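Long-range contacts in SAP-like pentraxin (Limulus polyphemus, PDB 3FLP), which is a calcium-binding invertebrate lectin of the pentraxin family that forms doubly stacked cyclic heptamers and probably recognises sugars: residues R39-H44 with G97-V102; G72-G77 with C90-E95; K86-P91 with M113-N118. One frame throughout, in Å; residues are numbered along the deposited sequence.

Interaction 1 (R39-H44 with G97-V102); sequences RIKPFH and GQWYHV
The indole of Trp99 has the aliphatic end of Lys41 over one face. Lys41 CE lies 3.6 Å from the centroid of the Trp99 five-membered ring, 24° off the ring normal, which makes a CH-pi contact. At the indole edge, near its plane, is the backbone of Arg39, with Arg39 O 3.6 Å from Trp99 CZ3. The Arg39 guanidinium is flat too. His101 CD2 sits over its centre, 3.8 Å from Arg39 CZ, and the imidazole is turned 63° to the guanidinium, so the two planes do not stack. Tyr100 meets the ring of Pro42 with its edge.

Lys41 extends from the backbone and then bends at chi3 (-64°). The bend lays CE on the indole. A water links Lys41 NZ to Gly97 O. The ammonium also forms salt bridges to Glu162 and to Glu171 of the second subunit, and Glu171 accepts a hydrogen bond from Trp99 NE1 as well.

The strands pair antiparallel. Ile40 and Tyr100 form a hydrogen-bonded pair. Ile40 N reaches Tyr100 O at 2.9 Å, and this bond is nearly straight. The return bond from Tyr100 N to Ile40 O is more bent. Beyond the bridge, Gly97 N donates to Pro42 O over 3.0 Å. On the face that carries Ile40, its CD1 meets Val102 CG2 at 3.8 Å, and Leu163 and Met66 pack on Ile40 too.

Arg39 and Lys41 are buried, and each has acidic partners. Asp165 pairs with Arg39, which probably helps it tolerate the neighbouring Arg188. The carboxylates at Lys41 should likewise stabilise its positive charge. Because one of them belongs to another subunit, this corner of the beta sandwich is also part of a subunit interface in the assembly.

Interaction 2 (G72-G77 with C90-E95); sequences GTLNLG and CPIEIE
Leu74 places CG anti to its backbone N (chi1 176°), while Ile94 turns CG1 to lie beside its own N (chi1 -66°). The two side chains then cross at a slant. Leu74 CB and Ile94 CG1 are 3.5 Å apart, a tight contact for two carbons. Ile92 CG2 touches the same Leu74 CB from the neighbouring turn. Further along, Leu76 CD1 lies 3.6 Å from Cys90 SG, the sulfur of the disulfide to Cys122. On the other face of the strand, Thr73 puts its methyl CG2 3.3 Å from Cys90 O.

Three backbone hydrogen bonds hold the segments together. Cys90 N donates to Leu74 O at 2.8 Å. Ile94 N donates to Gly72 O at 2.7 Å, nearly straight at 173° and in the carbonyl plane. The bond from Leu74 N to Ile92 O is weak. Gly72 has a positive phi, and the Glu93 carboxylate lies beside its CA.

Between Cys90 and Ile92 the chain makes an inverse gamma turn centred on Pro91. After Cys90 the chain turns a corner and leads away from the sheet of strand 73-80. Tyr100 of the other sheet packs on Ile92 and Ile94. The arrangement is the corner after an outermost strand of one sheet in the beta sandwich of the pentraxin fold, where the chain passes to the other sheet.

Interaction 3 (K86-P91 with M113-N118); sequences KYISCP and MAVYAN
Apolar contacts make up most of this interface. Ile88 carries its centre. Its CG2 branch meets Val115 CG2 at 3.6 Å, and the two side chains slide past each other in opposite directions. Its CD1 branch reaches Met113 CE tip to tip, at 3.8 Å. With chi1 at -59°, Val115 has CG1 anti to the carbonyl carbon, which leaves CG2 between the backbone N and that carbon, pointing at Ile88. Met113 is stretched out, with CG anti to the backbone N (chi1 160°) and the chain extended beyond it. This carries its methyl across to the far strand.

Sulfur atoms sit at both ends of the row. At one end, Met113 SD lies 3.8 Å from Lys86 CB, and the methyl CE is 3.4 Å from the carbonyl oxygen Lys86 O. At the other end, Cys90 SG is 3.8 Å from Ala117 CB and 4.2 Å from Val115 CG2. The disulfide partner Cys122 lies on strand 120-125, next to strand 112-117, so the Cys90-Cys122 bond is a covalent tie beside the apolar row.

No hydrogen bond passes between the two segments. Their strand axes come within 8.0 Å and run 28° from parallel, a spacing for side-chain layers and not for backbone pairing. Of its side chain, Lys86 brings CB to Met113. Its chain bends at chi2 and its ammonium is bonded to Ser84. Leu76 and Leu78 of strand 73-80 extend the apolar layer, touching Val115 and Met113.

The two strands belong to the two facing sheets of the pentraxin beta sandwich. Their cohesion is therefore largely that of buried hydrocarbon and sulfur, with one disulfide beside them as reinforcement.

In the fold
Strand 33-42 comes first in the chain, and interaction 1 joins its end to residues 97-102, closing a long loop. Interaction 2 is nested inside that loop and closes a shorter one between residues 72-77 and 90-95. Interaction 3 starts where interaction 2 ends, sharing Cys90 and Pro91, and runs on to 113-118, so it crosses interaction 1. Interaction 1 pairs strands within one sheet. Interaction 2 lies at the edge of the other sheet, and interaction 3 packs the two sheets together. Probable hydrogen bonds link them: Tyr100 OH with Glu95 N (1 and 2), His101 O with Asn118 N (1 and 3), and Leu76 O with Ile88 N (2 and 3).

Interaction 1 (R39-H44 with G97-V102)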
ATOM      1  N   ARG A  39     -30.574  16.264  16.728  1.00  7.42           N
ATOM      2  CA  ARG A  39     -31.406  15.086  16.525  1.00  6.56           C
ATOM      3  C   ARG A  39     -32.331  14.999  17.739  1.00  7.27           C
ATOM      4  O   ARG A  39     -31.878  15.101  18.882  1.00  7.26           O
ATOM      5  CB  ARG A  39     -30.519  13.841  16.400  1.00  5.63           C
ATOM      6  CG  ARG A  39     -29.646  13.868  15.138  1.00  5.55           C
ATOM      7  CD  ARG A  39     -28.470  12.888  15.164  1.00  2.28           C
ATOM      8  NE  ARG A  39     -27.528  13.248  14.108  1.00  3.41           N
ATOM      9  CZ  ARG A  39     -27.749  13.052  12.808  1.00  6.03           C
ATOM     10  NH1 ARG A  39     -28.876  12.475  12.397  1.00  2.38           N
ATOM     11  NH2 ARG A  39     -26.868  13.486  11.912  1.00  6.30           N
ATOM     12  N   ILE A  40     -33.626  14.838  17.491  1.00  7.49           N
ATOM     13  CA  ILE A  40     -34.594  14.757  18.577  1.00  8.88           C
ATOM     14  C   ILE A  40     -35.608  13.629  18.427  1.00  9.42           C
ATOM     15  O   ILE A  40     -35.978  13.233  17.315  1.00  8.08           O
ATOM     16  CB  ILE A  40     -35.406  16.081  18.738  1.00 10.03           C
ATOM     17  CG1 ILE A  40     -36.076  16.447  17.409  1.00 11.23           C
ATOM     18  CG2 ILE A  40     -34.503  17.203  19.229  1.00 10.61           C
ATOM     19  CD1 ILE A  40     -37.014  17.643  17.492  1.00 11.22           C
ATOM     20  N   LYS A  41     -36.039  13.118  19.577  1.00  9.18           N
ATOM     21  CA  LYS A  41     -37.043  12.067  19.664  1.00  8.33           C
ATOM     22  C   LYS A  41     -38.063  12.660  20.630  1.00  8.23           C
ATOM     23  O   LYS A  41     -37.881  12.614  21.842  1.00  8.57           O
ATOM     24  CB  LYS A  41     -36.445  10.786  20.247  1.00  6.94           C
ATOM     25  CG  LYS A  41     -37.487   9.702  20.501  1.00  7.84           C
ATOM     26  CD  LYS A  41     -36.929   8.552  21.311  1.00  5.07           C
ATOM     27  CE  LYS A  41     -35.825   7.825  20.565  1.00  7.22           C
ATOM     28  NZ  LYS A  41     -35.402   6.600  21.308  1.00  8.49           N
ATOM     29  N   PRO A  42     -39.148  13.245  20.101  1.00  8.83           N
ATOM     30  CA  PRO A  42     -40.174  13.853  20.951  1.00  8.30           C
ATOM     31  C   PRO A  42     -41.077  12.868  21.688  1.00 10.31           C
ATOM     32  O   PRO A  42     -41.429  11.811  21.154  1.00 10.52           O
ATOM     33  CB  PRO A  42     -40.935  14.735  19.968  1.00  8.26           C
ATOM     34  CG  PRO A  42     -40.901  13.912  18.711  1.00  7.98           C
ATOM     35  CD  PRO A  42     -39.482  13.390  18.670  1.00  7.19           C
ATOM     36  N   PHE A  43     -41.445  13.223  22.919  1.00  9.86           N
ATOM     37  CA  PHE A  43     -42.321  12.382  23.733  1.00 10.70           C
ATOM     38  C   PHE A  43     -43.765  12.887  23.751  1.00 11.16           C
ATOM     39  O   PHE A  43     -44.660  12.170  24.192  1.00 12.23           O
ATOM     40  CB  PHE A  43     -41.815  12.290  25.176  1.00 11.29           C
ATOM     41  CG  PHE A  43     -40.592  11.421  25.351  1.00 12.62           C
ATOM     42  CD1 PHE A  43     -40.194  10.527  24.355  1.00 12.35           C
ATOM     43  CD2 PHE A  43     -39.864  11.462  26.538  1.00 11.43           C
ATOM     44  CE1 PHE A  43     -39.089   9.689  24.543  1.00 11.65           C
ATOM     45  CE2 PHE A  43     -38.760  10.628  26.734  1.00 12.07           C
ATOM     46  CZ  PHE A  43     -38.373   9.741  25.734  1.00 11.22           C
ATOM     47  N   HIS A  44     -43.999  14.116  23.292  1.00 11.15           N
ATOM     48  CA  HIS A  44     -45.363  14.647  23.269  1.00 11.81           C
ATOM     49  C   HIS A  44     -45.668  15.575  22.098  1.00 12.44           C
ATOM     50  O   HIS A  44     -44.779  16.206  21.524  1.00 11.05           O
ATOM     51  CB  HIS A  44     -45.711  15.338  24.602  1.00 12.35           C
ATOM     52  CG  HIS A  44     -44.761  16.425  25.009  1.00 16.42           C
ATOM     53  ND1 HIS A  44     -44.666  17.629  24.341  1.00 16.70           N
ATOM     54  CD2 HIS A  44     -43.884  16.501  26.040  1.00 16.93           C
ATOM     55  CE1 HIS A  44     -43.778  18.398  24.944  1.00 17.16           C
ATOM     56  NE2 HIS A  44     -43.287  17.738  25.978  1.00 18.91           N
ATOM     57  N   GLY A  97     -41.601   9.176  19.826  1.00  8.85           N
ATOM     58  CA  GLY A  97     -40.725   8.066  20.142  1.00  7.96           C
ATOM     59  C   GLY A  97     -39.738   7.737  19.030  1.00  8.75           C
ATOM     60  O   GLY A  97     -38.852   6.905  19.225  1.00  9.59           O
ATOM     61  N   GLN A  98     -39.895   8.366  17.864  1.00  7.86           N
ATOM     62  CA  GLN A  98     -38.979   8.150  16.738  1.00  8.47           C
ATOM     63  C   GLN A  98     -38.024   9.337  16.587  1.00  7.94           C
ATOM     64  O   GLN A  98     -38.335  10.451  17.010  1.00  7.32           O
ATOM     65  CB  GLN A  98     -39.744   7.952  15.424  1.00  7.59           C
ATOM     66  CG  GLN A  98     -40.497   6.633  15.356  1.00  9.46           C
ATOM     67  CD  GLN A  98     -39.590   5.446  15.612  1.00 10.66           C
ATOM     68  OE1 GLN A  98     -38.704   5.142  14.813  1.00 10.78           O
ATOM     69  NE2 GLN A  98     -39.796   4.780  16.742  1.00 11.31           N
ATOM     70  N   TRP A  99     -36.863   9.083  15.988  1.00  7.44           N
ATOM     71  CA  TRP A  99     -35.849  10.112  15.781  1.00  7.00           C
ATOM     72  C   TRP A  99     -36.067  10.927  14.514  1.00  7.29           C
ATOM     73  O   TRP A  99     -36.509  10.404  13.494  1.00  9.75           O
ATOM     74  CB  TRP A  99     -34.454   9.488  15.697  1.00  5.79           C
ATOM     75  CG  TRP A  99     -33.882   8.989  16.987  1.00  5.75           C
ATOM     76  CD1 TRP A  99     -33.770   7.679  17.393  1.00  4.52           C
ATOM     77  CD2 TRP A  99     -33.273   9.783  18.018  1.00  4.23           C
ATOM     78  NE1 TRP A  99     -33.119   7.617  18.605  1.00  5.40           N
ATOM     79  CE2 TRP A  99     -32.804   8.891  19.011  1.00  4.34           C
ATOM     80  CE3 TRP A  99     -33.077  11.162  18.196  1.00  4.14           C
ATOM     81  CZ2 TRP A  99     -32.148   9.335  20.167  1.00  2.46           C
ATOM     82  CZ3 TRP A  99     -32.426  11.606  19.345  1.00  1.00           C
ATOM     83  CH2 TRP A  99     -31.968  10.691  20.314  1.00  1.00           C
ATOM     84  N   TYR A 100     -35.736  12.213  14.590  1.00  7.07           N
ATOM     85  CA  TYR A 100     -35.846  13.124  13.453  1.00  6.64           C
ATOM     86  C   TYR A 100     -34.714  14.132  13.569  1.00  6.99           C
ATOM     87  O   TYR A 100     -34.275  14.452  14.673  1.00  7.34           O
ATOM     88  CB  TYR A 100     -37.184  13.879  13.467  1.00  5.29           C
ATOM     89  CG  TYR A 100     -38.394  12.979  13.440  1.00  7.14           C
ATOM     90  CD1 TYR A 100     -38.968  12.516  14.623  1.00  5.81           C
ATOM     91  CD2 TYR A 100     -38.922  12.532  12.230  1.00  9.05           C
ATOM     92  CE1 TYR A 100     -40.031  11.627  14.605  1.00  8.57           C
ATOM     93  CE2 TYR A 100     -39.995  11.629  12.196  1.00  8.05           C
ATOM     94  CZ  TYR A 100     -40.540  11.180  13.386  1.00  9.68           C
ATOM     95  OH  TYR A 100     -41.580  10.268  13.366  1.00 11.37           O
ATOM     96  N   HIS A 101     -34.212  14.611  12.439  1.00  6.83           N
ATOM     97  CA  HIS A 101     -33.178  15.625  12.499  1.00  7.54           C
ATOM     98  C   HIS A 101     -33.899  16.928  12.219  1.00  7.99           C
ATOM     99  O   HIS A 101     -34.633  17.049  11.240  1.00  7.50           O
ATOM    100  CB  HIS A 101     -32.067  15.405  11.466  1.00  7.66           C
ATOM    101  CG  HIS A 101     -30.917  16.353  11.628  1.00 10.53           C
ATOM    102  ND1 HIS A 101     -30.934  17.640  11.129  1.00 10.90           N
ATOM    103  CD2 HIS A 101     -29.751  16.231  12.309  1.00  9.54           C
ATOM    104  CE1 HIS A 101     -29.830  18.267  11.496  1.00 11.56           C
ATOM    105  NE2 HIS A 101     -29.095  17.434  12.213  1.00 11.19           N
ATOM    106  N   VAL A 102     -33.704  17.899  13.094  1.00  8.59           N
ATOM    107  CA  VAL A 102     -34.357  19.186  12.941  1.00  9.77           C
ATOM    108  C   VAL A 102     -33.327  20.299  12.972  1.00  9.85           C
ATOM    109  O   VAL A 102     -32.346  20.239  13.717  1.00  9.38           O
ATOM    110  CB  VAL A 102     -35.412  19.405  14.070  1.00 10.97           C
ATOM    111  CG1 VAL A 102     -35.825  20.866  14.141  1.00 10.98           C
ATOM    112  CG2 VAL A 102     -36.635  18.534  13.804  1.00 10.68           C
TER
HETATM  113  O   HOH W   1     -36.672   4.881  18.961  1.00 13.47           O

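Interaction 2 (G72-G77 with C90-E95)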
ATOM      1  N   GLY A  72     -50.798  14.827  12.633  1.00 23.89           N
ATOM      2  CA  GLY A  72     -49.470  14.248  12.768  1.00 20.65           C
ATOM      3  C   GLY A  72     -48.351  15.051  12.115  1.00 19.25           C
ATOM      4  O   GLY A  72     -47.187  14.661  12.167  1.00 18.99           O
ATOM      5  N   THR A  73     -48.704  16.177  11.505  1.00 17.16           N
ATOM      6  CA  THR A  73     -47.740  17.046  10.830  1.00 16.28           C
ATOM      7  C   THR A  73     -46.828  17.797  11.798  1.00 14.95           C
ATOM      8  O   THR A  73     -47.285  18.329  12.812  1.00 14.48           O
ATOM      9  CB  THR A  73     -48.477  18.082   9.949  1.00 15.90           C
ATOM     10  OG1 THR A  73     -49.078  17.411   8.838  1.00 18.23           O
ATOM     11  CG2 THR A  73     -47.528  19.138   9.433  1.00 15.96           C
ATOM     12  N   LEU A  74     -45.542  17.847  11.472  1.00 13.76           N
ATOM     13  CA  LEU A  74     -44.574  18.548  12.307  1.00 12.64           C
ATOM     14  C   LEU A  74     -44.596  20.051  12.055  1.00 13.25           C
ATOM     15  O   LEU A  74     -44.611  20.495  10.912  1.00 12.82           O
ATOM     16  CB  LEU A  74     -43.157  18.036  12.044  1.00 12.03           C
ATOM     17  CG  LEU A  74     -42.041  18.778  12.793  1.00 11.71           C
ATOM     18  CD1 LEU A  74     -42.184  18.575  14.299  1.00  9.81           C
ATOM     19  CD2 LEU A  74     -40.689  18.280  12.316  1.00 11.79           C
ATOM     20  N   ASN A  75     -44.607  20.824  13.133  1.00 13.58           N
ATOM     21  CA  ASN A  75     -44.581  22.275  13.036  1.00 13.78           C
ATOM     22  C   ASN A  75     -43.376  22.782  13.828  1.00 12.11           C
ATOM     23  O   ASN A  75     -43.228  22.489  15.014  1.00 10.12           O
ATOM     24  CB  ASN A  75     -45.874  22.876  13.586  1.00 15.84           C
ATOM     25  CG  ASN A  75     -46.814  23.324  12.487  1.00 19.87           C
ATOM     26  OD1 ASN A  75     -47.185  22.542  11.605  1.00 22.71           O
ATOM     27  ND2 ASN A  75     -47.211  24.590  12.535  1.00 21.10           N
ATOM     28  N   LEU A  76     -42.506  23.531  13.161  1.00 11.21           N
ATOM     29  CA  LEU A  76     -41.315  24.055  13.813  1.00  9.89           C
ATOM     30  C   LEU A  76     -41.443  25.557  13.990  1.00 10.32           C
ATOM     31  O   LEU A  76     -41.745  26.285  13.043  1.00 10.27           O
ATOM     32  CB  LEU A  76     -40.065  23.717  12.992  1.00  8.50           C
ATOM     33  CG  LEU A  76     -39.796  22.219  12.807  1.00  6.77           C
ATOM     34  CD1 LEU A  76     -38.656  22.014  11.820  1.00  5.87           C
ATOM     35  CD2 LEU A  76     -39.471  21.583  14.167  1.00  3.93           C
ATOM     36  N   GLY A  77     -41.213  26.013  15.215  1.00  9.31           N
ATOM     37  CA  GLY A  77     -41.326  27.424  15.495  1.00  8.28           C
ATOM     38  C   GLY A  77     -40.042  28.103  15.912  1.00  8.68           C
ATOM     39  O   GLY A  77     -39.100  27.470  16.397  1.00  8.92           O
ATOM     40  N   CYS A  90     -43.859  21.194   8.353  1.00 17.77           N
ATOM     41  CA  CYS A  90     -43.019  20.281   7.598  1.00 18.86           C
ATOM     42  C   CYS A  90     -43.857  19.117   7.074  1.00 20.31           C
ATOM     43  O   CYS A  90     -44.664  18.543   7.808  1.00 18.73           O
ATOM     44  CB  CYS A  90     -41.897  19.739   8.486  1.00 19.68           C
ATOM     45  SG  CYS A  90     -40.579  20.918   8.953  1.00 21.14           S
ATOM     46  N   PRO A  91     -43.663  18.744   5.798  1.00 21.15           N
ATOM     47  CA  PRO A  91     -44.406  17.646   5.175  1.00 22.04           C
ATOM     48  C   PRO A  91     -43.929  16.279   5.646  1.00 23.01           C
ATOM     49  O   PRO A  91     -43.477  15.462   4.845  1.00 24.35           O
ATOM     50  CB  PRO A  91     -44.141  17.862   3.693  1.00 21.69           C
ATOM     51  CG  PRO A  91     -42.703  18.296   3.705  1.00 22.99           C
ATOM     52  CD  PRO A  91     -42.654  19.287   4.868  1.00 21.07           C
ATOM     53  N   ILE A  92     -44.019  16.031   6.948  1.00 22.84           N
ATOM     54  CA  ILE A  92     -43.599  14.753   7.497  1.00 22.90           C
ATOM     55  C   ILE A  92     -44.453  14.403   8.705  1.00 22.42           C
ATOM     56  O   ILE A  92     -44.694  15.243   9.571  1.00 22.06           O
ATOM     57  CB  ILE A  92     -42.093  14.766   7.903  1.00 23.99           C
ATOM     58  CG1 ILE A  92     -41.671  13.377   8.392  1.00 25.24           C
ATOM     59  CG2 ILE A  92     -41.840  15.796   8.988  1.00 22.84           C
ATOM     60  CD1 ILE A  92     -40.174  13.239   8.644  1.00 25.83           C
ATOM     61  N   GLU A  93     -44.937  13.166   8.747  1.00 21.89           N
ATOM     62  CA  GLU A  93     -45.760  12.731   9.860  1.00 22.02           C
ATOM     63  C   GLU A  93     -44.864  12.319  11.017  1.00 20.68           C
ATOM     64  O   GLU A  93     -43.954  11.512  10.852  1.00 20.36           O
ATOM     65  CB  GLU A  93     -46.660  11.567   9.450  1.00 23.92           C
ATOM     66  CG  GLU A  93     -47.521  11.066  10.594  1.00 29.77           C
ATOM     67  CD  GLU A  93     -48.774  10.361  10.126  1.00 32.67           C
ATOM     68  OE1 GLU A  93     -48.672   9.475   9.251  1.00 35.09           O
ATOM     69  OE2 GLU A  93     -49.863  10.689  10.644  1.00 35.63           O
ATOM     70  N   ILE A  94     -45.124  12.887  12.189  1.00 18.44           N
ATOM     71  CA  ILE A  94     -44.331  12.593  13.366  1.00 17.32           C
ATOM     72  C   ILE A  94     -44.894  11.454  14.204  1.00 17.64           C
ATOM     73  O   ILE A  94     -46.078  11.432  14.537  1.00 16.86           O
ATOM     74  CB  ILE A  94     -44.200  13.840  14.295  1.00 16.91           C
ATOM     75  CG1 ILE A  94     -43.392  14.941  13.600  1.00 16.02           C
ATOM     76  CG2 ILE A  94     -43.542  13.439  15.620  1.00 14.33           C
ATOM     77  CD1 ILE A  94     -41.932  14.573  13.329  1.00 15.34           C
ATOM     78  N   GLU A  95     -44.032  10.503  14.533  1.00 17.19           N
ATOM     79  CA  GLU A  95     -44.412   9.393  15.388  1.00 16.68           C
ATOM     80  C   GLU A  95     -43.631   9.625  16.669  1.00 14.62           C
ATOM     81  O   GLU A  95     -42.399   9.555  16.665  1.00 13.54           O
ATOM     82  CB  GLU A  95     -44.004   8.052  14.774  1.00 19.89           C
ATOM     83  CG  GLU A  95     -44.772   7.675  13.515  1.00 25.01           C
ATOM     84  CD  GLU A  95     -46.280   7.784  13.697  1.00 29.59           C
ATOM     85  OE1 GLU A  95     -46.802   7.292  14.728  1.00 31.15           O
ATOM     86  OE2 GLU A  95     -46.942   8.359  12.802  1.00 32.35           O
TER

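Interaction 3 (K86-P91 with M113-N118)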
ATOM      1  N   LYS A  86     -43.051  32.152  15.256  1.00 13.54           N
ATOM      2  CA  LYS A  86     -43.288  31.974  13.828  1.00 13.88           C
ATOM      3  C   LYS A  86     -43.198  30.473  13.547  1.00 14.44           C
ATOM      4  O   LYS A  86     -42.202  29.826  13.881  1.00 13.31           O
ATOM      5  CB  LYS A  86     -42.236  32.730  13.008  1.00 13.76           C
ATOM      6  CG  LYS A  86     -42.036  34.185  13.421  1.00 13.67           C
ATOM      7  CD  LYS A  86     -43.321  34.987  13.292  1.00 16.03           C
ATOM      8  CE  LYS A  86     -43.094  36.451  13.651  1.00 18.18           C
ATOM      9  NZ  LYS A  86     -44.346  37.241  13.502  1.00 19.01           N
ATOM     10  N   TYR A  87     -44.245  29.925  12.945  1.00 13.76           N
ATOM     11  CA  TYR A  87     -44.286  28.502  12.648  1.00 14.93           C
ATOM     12  C   TYR A  87     -44.259  28.163  11.164  1.00 14.21           C
ATOM     13  O   TYR A  87     -44.867  28.846  10.343  1.00 14.08           O
ATOM     14  CB  TYR A  87     -45.537  27.872  13.281  1.00 15.52           C
ATOM     15  CG  TYR A  87     -45.473  27.768  14.788  1.00 16.15           C
ATOM     16  CD1 TYR A  87     -44.666  26.813  15.400  1.00 16.10           C
ATOM     17  CD2 TYR A  87     -46.196  28.642  15.603  1.00 16.29           C
ATOM     18  CE1 TYR A  87     -44.578  26.727  16.787  1.00 17.60           C
ATOM     19  CE2 TYR A  87     -46.111  28.565  16.994  1.00 17.12           C
ATOM     20  CZ  TYR A  87     -45.299  27.603  17.575  1.00 18.04           C
ATOM     21  OH  TYR A  87     -45.194  27.518  18.947  1.00 23.62           O
ATOM     22  N   ILE A  88     -43.536  27.099  10.837  1.00 13.56           N
ATOM     23  CA  ILE A  88     -43.442  26.602   9.474  1.00 12.93           C
ATOM     24  C   ILE A  88     -43.724  25.111   9.564  1.00 15.15           C
ATOM     25  O   ILE A  88     -43.071  24.391  10.330  1.00 15.78           O
ATOM     26  CB  ILE A  88     -42.044  26.817   8.869  1.00 11.34           C
ATOM     27  CG1 ILE A  88     -41.774  28.320   8.705  1.00 10.44           C
ATOM     28  CG2 ILE A  88     -41.948  26.100   7.526  1.00 10.69           C
ATOM     29  CD1 ILE A  88     -40.419  28.644   8.125  1.00  7.22           C
ATOM     30  N   SER A  89     -44.708  24.644   8.803  1.00 15.48           N
ATOM     31  CA  SER A  89     -45.044  23.233   8.848  1.00 17.21           C
ATOM     32  C   SER A  89     -44.156  22.414   7.918  1.00 17.80           C
ATOM     33  O   SER A  89     -43.726  22.882   6.861  1.00 17.09           O
ATOM     34  CB  SER A  89     -46.533  23.010   8.540  1.00 16.75           C
ATOM     35  OG  SER A  89     -46.873  23.476   7.257  1.00 19.97           O
ATOM     36  N   CYS A  90     -43.859  21.194   8.353  1.00 17.77           N
ATOM     37  CA  CYS A  90     -43.019  20.281   7.598  1.00 18.86           C
ATOM     38  C   CYS A  90     -43.857  19.117   7.074  1.00 20.31           C
ATOM     39  O   CYS A  90     -44.664  18.543   7.808  1.00 18.73           O
ATOM     40  CB  CYS A  90     -41.897  19.739   8.486  1.00 19.68           C
ATOM     41  SG  CYS A  90     -40.579  20.918   8.953  1.00 21.14           S
ATOM     42  N   PRO A  91     -43.663  18.744   5.798  1.00 21.15           N
ATOM     43  CA  PRO A  91     -44.406  17.646   5.175  1.00 22.04           C
ATOM     44  C   PRO A  91     -43.929  16.279   5.646  1.00 23.01           C
ATOM     45  O   PRO A  91     -43.477  15.462   4.845  1.00 24.35           O
ATOM     46  CB  PRO A  91     -44.141  17.862   3.693  1.00 21.69           C
ATOM     47  CG  PRO A  91     -42.703  18.296   3.705  1.00 22.99           C
ATOM     48  CD  PRO A  91     -42.654  19.287   4.868  1.00 21.07           C
ATOM     49  N   MET A 113     -36.077  33.267   7.935  1.00 12.18           N
ATOM     50  CA  MET A 113     -36.116  32.086   8.788  1.00 12.01           C
ATOM     51  C   MET A 113     -36.386  30.885   7.893  1.00 11.38           C
ATOM     52  O   MET A 113     -37.193  30.961   6.972  1.00 11.06           O
ATOM     53  CB  MET A 113     -37.239  32.204   9.827  1.00 12.40           C
ATOM     54  CG  MET A 113     -37.676  30.871  10.436  1.00 12.38           C
ATOM     55  SD  MET A 113     -39.258  30.989  11.310  1.00 14.00           S
ATOM     56  CE  MET A 113     -39.536  29.263  11.796  1.00 12.74           C
ATOM     57  N   ALA A 114     -35.701  29.781   8.159  1.00 11.22           N
ATOM     58  CA  ALA A 114     -35.891  28.563   7.379  1.00 10.79           C
ATOM     59  C   ALA A 114     -35.713  27.368   8.304  1.00 10.76           C
ATOM     60  O   ALA A 114     -34.837  27.373   9.172  1.00 10.34           O
ATOM     61  CB  ALA A 114     -34.875  28.498   6.230  1.00  9.95           C
ATOM     62  N   VAL A 115     -36.560  26.357   8.139  1.00  9.81           N
ATOM     63  CA  VAL A 115     -36.452  25.167   8.972  1.00  9.83           C
ATOM     64  C   VAL A 115     -36.339  23.932   8.094  1.00  9.20           C
ATOM     65  O   VAL A 115     -36.809  23.916   6.950  1.00  7.22           O
ATOM     66  CB  VAL A 115     -37.661  25.013   9.932  1.00 10.60           C
ATOM     67  CG1 VAL A 115     -37.760  26.235  10.826  1.00  7.10           C
ATOM     68  CG2 VAL A 115     -38.947  24.810   9.142  1.00  8.33           C
ATOM     69  N   TYR A 116     -35.703  22.902   8.640  1.00  8.68           N
ATOM     70  CA  TYR A 116     -35.486  21.665   7.920  1.00  7.27           C
ATOM     71  C   TYR A 116     -35.802  20.440   8.765  1.00  9.00           C
ATOM     72  O   TYR A 116     -35.523  20.409   9.965  1.00  8.94           O
ATOM     73  CB  TYR A 116     -34.032  21.595   7.464  1.00  7.66           C
ATOM     74  CG  TYR A 116     -33.610  22.744   6.575  1.00  7.15           C
ATOM     75  CD1 TYR A 116     -33.355  24.014   7.102  1.00  5.62           C
ATOM     76  CD2 TYR A 116     -33.494  22.565   5.201  1.00  4.83           C
ATOM     77  CE1 TYR A 116     -32.995  25.070   6.269  1.00  5.83           C
ATOM     78  CE2 TYR A 116     -33.139  23.602   4.371  1.00  7.13           C
ATOM     79  CZ  TYR A 116     -32.891  24.853   4.906  1.00  6.27           C
ATOM     80  OH  TYR A 116     -32.550  25.871   4.053  1.00 10.10           O
ATOM     81  N   ALA A 117     -36.379  19.427   8.129  1.00  9.27           N
ATOM     82  CA  ALA A 117     -36.712  18.182   8.803  1.00  9.67           C
ATOM     83  C   ALA A 117     -35.998  17.071   8.041  1.00  9.69           C
ATOM     84  O   ALA A 117     -36.167  16.935   6.829  1.00 11.34           O
ATOM     85  CB  ALA A 117     -38.217  17.966   8.784  1.00  9.83           C
ATOM     86  N   ASN A 118     -35.184  16.297   8.750  1.00  8.45           N
ATOM     87  CA  ASN A 118     -34.427  15.209   8.149  1.00  9.45           C
ATOM     88  C   ASN A 118     -33.594  15.659   6.948  1.00  9.48           C
ATOM     89  O   ASN A 118     -33.473  14.944   5.947  1.00  7.95           O
ATOM     90  CB  ASN A 118     -35.366  14.058   7.754  1.00  8.97           C
ATOM     91  CG  ASN A 118     -35.846  13.268   8.961  1.00 11.36           C
ATOM     92  OD1 ASN A 118     -35.266  13.365  10.047  1.00 11.06           O
ATOM     93  ND2 ASN A 118     -36.896  12.473   8.776  1.00 12.26           N
TER